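Local coordinates for nuclear import protein MOG1 (Saccharomyces cerevisiae, PDB 1JHS), which binds the small GTPase Ran (Gsp1 in yeast) and takes part in nuclear protein import and poly(A)+ mRNA export, at residues A[31-43]-A[51-63]. The protein carries 1 engineered substitution. Residues are numbered along the deposited sequence; the frame is centred on the assembly and turned at random.
Engineered in segment 31-43: Ala35 (natural residue Glu).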
# COMPACT_ATOMS: atom_id res chain seq x y z
N PRO A 31 -13.97 7.48 2.01
CA PRO A 31 -14.32 7.07 3.37
C PRO A 31 -13.60 7.92 4.41
O PRO A 31 -12.45 8.32 4.21
CB PRO A 31 -13.88 5.61 3.42
CG PRO A 31 -14.11 5.16 2.02
CD PRO A 31 -13.56 6.31 1.21
N ASP A 32 -14.29 8.19 5.51
CA ASP A 32 -13.77 9.01 6.59
C ASP A 32 -12.41 8.57 7.17
O ASP A 32 -11.59 9.40 7.55
CB ASP A 32 -14.81 9.06 7.72
CG ASP A 32 -16.15 9.58 7.24
OD1 ASP A 32 -16.18 10.64 6.56
OD2 ASP A 32 -17.19 8.93 7.52
N THR A 33 -12.17 7.26 7.22
CA THR A 33 -10.91 6.76 7.77
C THR A 33 -9.78 6.70 6.74
O THR A 33 -8.65 6.33 7.07
CB THR A 33 -11.10 5.34 8.34
OG1 THR A 33 -11.61 4.49 7.29
CG2 THR A 33 -12.10 5.34 9.52
N GLN A 34 -10.08 7.11 5.50
CA GLN A 34 -9.08 7.01 4.42
C GLN A 34 -8.54 8.25 3.75
O GLN A 34 -9.19 9.30 3.71
CB GLN A 34 -9.64 6.14 3.28
CG GLN A 34 -9.95 4.71 3.63
CD GLN A 34 -10.45 3.90 2.44
OE1 GLN A 34 -10.75 4.45 1.37
NE2 GLN A 34 -10.56 2.59 2.62
N ALA A 35 -7.32 8.09 3.22
CA ALA A 35 -6.68 9.10 2.40
C ALA A 35 -6.42 8.29 1.09
O ALA A 35 -5.95 7.16 1.16
CB ALA A 35 -5.36 9.58 3.03
N VAL A 36 -6.80 8.83 -0.06
CA VAL A 36 -6.66 8.11 -1.34
C VAL A 36 -5.95 8.96 -2.38
O VAL A 36 -6.37 10.10 -2.65
CB VAL A 36 -8.07 7.76 -1.91
CG1 VAL A 36 -7.94 7.01 -3.24
CG2 VAL A 36 -8.86 6.92 -0.86
N TYR A 37 -4.88 8.42 -2.97
CA TYR A 37 -4.14 9.13 -4.02
C TYR A 37 -4.10 8.25 -5.26
O TYR A 37 -3.92 7.02 -5.14
CB TYR A 37 -2.70 9.42 -3.58
CG TYR A 37 -2.62 10.55 -2.59
CD1 TYR A 37 -2.96 10.35 -1.26
CD2 TYR A 37 -2.32 11.85 -3.02
CE1 TYR A 37 -3.00 11.42 -0.36
CE2 TYR A 37 -2.36 12.93 -2.13
CZ TYR A 37 -2.71 12.69 -0.80
OH TYR A 37 -2.79 13.74 0.09
N VAL A 38 -4.27 8.84 -6.44
CA VAL A 38 -4.18 8.03 -7.68
C VAL A 38 -3.18 8.65 -8.64
O VAL A 38 -3.02 9.89 -8.70
CB VAL A 38 -5.53 7.87 -8.45
CG1 VAL A 38 -6.53 7.04 -7.63
CG2 VAL A 38 -6.09 9.25 -8.81
N ASN A 39 -2.49 7.79 -9.38
CA ASN A 39 -1.48 8.25 -10.33
C ASN A 39 -2.24 8.95 -11.48
O ASN A 39 -3.00 8.29 -12.20
CB ASN A 39 -0.70 7.04 -10.89
CG ASN A 39 0.48 7.46 -11.75
OD1 ASN A 39 0.43 8.49 -12.43
ND2 ASN A 39 1.53 6.65 -11.74
N SER A 40 -2.03 10.26 -11.63
CA SER A 40 -2.69 11.00 -12.72
C SER A 40 -1.69 11.47 -13.78
O SER A 40 -1.99 12.39 -14.55
CB SER A 40 -3.44 12.21 -12.16
OG SER A 40 -2.51 13.11 -11.58
N ARG A 41 -0.52 10.84 -13.85
CA ARG A 41 0.50 11.20 -14.83
C ARG A 41 0.06 10.88 -16.26
O ARG A 41 -0.66 9.90 -16.49
CB ARG A 41 1.80 10.44 -14.57
CG ARG A 41 2.42 10.69 -13.21
CD ARG A 41 3.66 9.81 -13.00
NE ARG A 41 4.32 10.11 -11.73
CZ ARG A 41 5.41 9.49 -11.27
NH1 ARG A 41 5.97 8.53 -11.98
NH2 ARG A 41 5.94 9.86 -10.12
N ARG A 42 0.51 11.68 -17.21
CA ARG A 42 0.20 11.43 -18.62
C ARG A 42 1.23 10.40 -19.11
O ARG A 42 2.33 10.30 -18.56
CB ARG A 42 0.30 12.73 -19.43
CG ARG A 42 -0.75 13.76 -19.05
CD ARG A 42 -0.75 14.98 -20.00
NE ARG A 42 0.52 15.70 -19.97
CZ ARG A 42 0.92 16.46 -18.96
NH1 ARG A 42 0.16 16.61 -17.89
NH2 ARG A 42 2.11 17.05 -19.02
N ASP A 43 0.88 9.63 -20.13
CA ASP A 43 1.80 8.62 -20.63
C ASP A 43 3.14 9.21 -21.07
O ASP A 43 4.18 8.58 -20.90
CB ASP A 43 1.19 7.83 -21.79
CG ASP A 43 -0.10 7.11 -21.42
OD1 ASP A 43 -0.29 6.79 -20.22
OD2 ASP A 43 -0.91 6.85 -22.33
N LEU A 51 7.84 4.31 -11.76
CA LEU A 51 6.39 4.08 -11.71
C LEU A 51 5.77 4.26 -13.11
O LEU A 51 6.39 4.85 -13.99
CB LEU A 51 5.72 5.06 -10.73
CG LEU A 51 6.25 5.03 -9.30
CD1 LEU A 51 5.44 5.98 -8.38
CD2 LEU A 51 6.17 3.60 -8.79
N ALA A 52 4.58 3.71 -13.32
CA ALA A 52 3.93 3.86 -14.62
C ALA A 52 2.84 4.94 -14.44
O ALA A 52 3.16 6.04 -13.98
CB ALA A 52 3.34 2.52 -15.08
N THR A 53 1.59 4.65 -14.80
CA THR A 53 0.55 5.66 -14.61
C THR A 53 -0.73 5.12 -14.01
O THR A 53 -1.73 5.82 -13.99
CB THR A 53 0.13 6.39 -15.96
OG1 THR A 53 -0.56 5.47 -16.82
CG2 THR A 53 1.35 6.92 -16.71
N ASN A 54 -0.71 3.89 -13.48
CA ASN A 54 -1.94 3.31 -12.95
C ASN A 54 -1.94 2.86 -11.49
O ASN A 54 -2.86 2.18 -11.08
CB ASN A 54 -2.40 2.14 -13.84
CG ASN A 54 -1.42 0.97 -13.83
OD1 ASN A 54 -0.36 1.05 -13.21
ND2 ASN A 54 -1.75 -0.12 -14.55
N GLU A 55 -0.93 3.24 -10.71
CA GLU A 55 -0.90 2.84 -9.29
C GLU A 55 -1.84 3.71 -8.45
O GLU A 55 -2.18 4.81 -8.83
CB GLU A 55 0.51 2.97 -8.70
CG GLU A 55 1.59 2.18 -9.46
CD GLU A 55 2.18 2.99 -10.61
OE1 GLU A 55 1.74 4.15 -10.82
OE2 GLU A 55 3.10 2.50 -11.28
N SER A 56 -2.28 3.19 -7.31
CA SER A 56 -3.15 3.95 -6.41
C SER A 56 -2.68 3.65 -5.00
O SER A 56 -2.17 2.56 -4.70
CB SER A 56 -4.63 3.58 -6.60
OG SER A 56 -4.84 2.19 -6.55
N ILE A 57 -2.86 4.63 -4.14
CA ILE A 57 -2.42 4.56 -2.76
C ILE A 57 -3.57 4.84 -1.79
O ILE A 57 -4.27 5.84 -1.94
CB ILE A 57 -1.32 5.64 -2.49
CG1 ILE A 57 -0.12 5.43 -3.44
CG2 ILE A 57 -0.89 5.60 -1.00
CD1 ILE A 57 0.93 6.60 -3.43
N ILE A 58 -3.76 3.96 -0.82
CA ILE A 58 -4.81 4.17 0.18
C ILE A 58 -4.18 4.09 1.57
O ILE A 58 -3.42 3.19 1.85
CB ILE A 58 -5.92 3.09 0.14
CG1 ILE A 58 -6.70 3.15 -1.18
CG2 ILE A 58 -6.90 3.33 1.34
CD1 ILE A 58 -7.79 2.11 -1.26
N VAL A 59 -4.50 5.05 2.42
CA VAL A 59 -4.01 5.04 3.79
C VAL A 59 -5.30 4.85 4.55
O VAL A 59 -6.29 5.55 4.28
CB VAL A 59 -3.37 6.40 4.19
CG1 VAL A 59 -2.96 6.36 5.65
CG2 VAL A 59 -2.16 6.69 3.32
N ASP A 60 -5.33 3.90 5.48
CA ASP A 60 -6.57 3.64 6.20
C ASP A 60 -6.31 3.54 7.70
O ASP A 60 -5.42 2.80 8.13
CB ASP A 60 -7.17 2.34 5.71
CG ASP A 60 -8.68 2.30 5.85
OD1 ASP A 60 -9.24 3.14 6.60
OD2 ASP A 60 -9.31 1.43 5.21
N LEU A 61 -7.09 4.28 8.48
CA LEU A 61 -6.94 4.27 9.94
C LEU A 61 -7.91 3.23 10.46
O LEU A 61 -9.13 3.44 10.44
CB LEU A 61 -7.28 5.65 10.51
CG LEU A 61 -6.45 6.80 9.93
CD1 LEU A 61 -6.89 8.12 10.59
CD2 LEU A 61 -4.96 6.57 10.19
N LEU A 62 -7.38 2.10 10.92
CA LEU A 62 -8.21 1.01 11.39
C LEU A 62 -8.04 0.73 12.89
O LEU A 62 -7.09 1.16 13.51
CB LEU A 62 -7.86 -0.25 10.59
CG LEU A 62 -7.99 -0.15 9.06
CD1 LEU A 62 -7.54 -1.47 8.40
CD2 LEU A 62 -9.45 0.14 8.71
N GLU A 63 -8.98 0.01 13.46
CA GLU A 63 -8.87 -0.33 14.88
C GLU A 63 -7.74 -1.34 15.01
O GLU A 63 -7.50 -2.13 14.09
CB GLU A 63 -10.14 -0.98 15.38
CG GLU A 63 -11.37 -0.17 15.23
CD GLU A 63 -12.57 -0.99 15.67
OE1 GLU A 63 -12.36 -1.86 16.55
OE2 GLU A 63 -13.69 -0.78 15.13
O HOH W 1 5.44 7.71 -14.75
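The carboxamide of Asn39 lies over the backbone of Thr53, its CG 3.4 Å from Thr53 CA, and points the same way as the side chain of Glu55. With CG anti to the backbone N (chi1 -173°), the amide is carried across to segment 51-63, where ND2 donates twice. Asn39 ND2 bonds to Glu55 OE1 at 2.7 Å, with amide and carboxylate nearly coplanar; its other bond meets Ala52 O from above its carbonyl plane and is more bent. Asn39 OD1 meanwhile accepts from Arg41 N, an Asx turn, so both ends of the amide are held and its rotation is fixed. Glu55 is braced in turn, OE2 taking the backbone N of Ala52 on its syn lone pair and a salt bridge from Arg164.

Between this loop and the far end, strands 34-39 and 56-63 pair antiparallel within the large antiparallel sheet of the Mog1 fold, flanked by strands 21-23 and 138-147. Hydrogen-bonded pairs place the engineered Ala35 beside Val59 (CB to CB 3.9 Å) and Tyr37 beside Ile57; Leu8 of strand 4-8 packs against Ala35, Tyr37 and Val59. The other face carries Val36, Ile58, Val38 and Ser56, with Gln34 and Asp60 at its end.

There Asp60 divides its carboxylate between two donors. Thr33 OG1 reaches the syn lone pair of Asp60 OD1 at 2.8 Å, whereas Gln34 NE2 comes to Asp60 OD2 at 3.1 Å from above the carboxylate, the Gln34 amide and the Asp60 carboxylate standing 85° apart. The extended Gln34 chain brings its amide beside a methyl of Ile58, Gln34 CD lying 3.8 Å from Ile58 CG2.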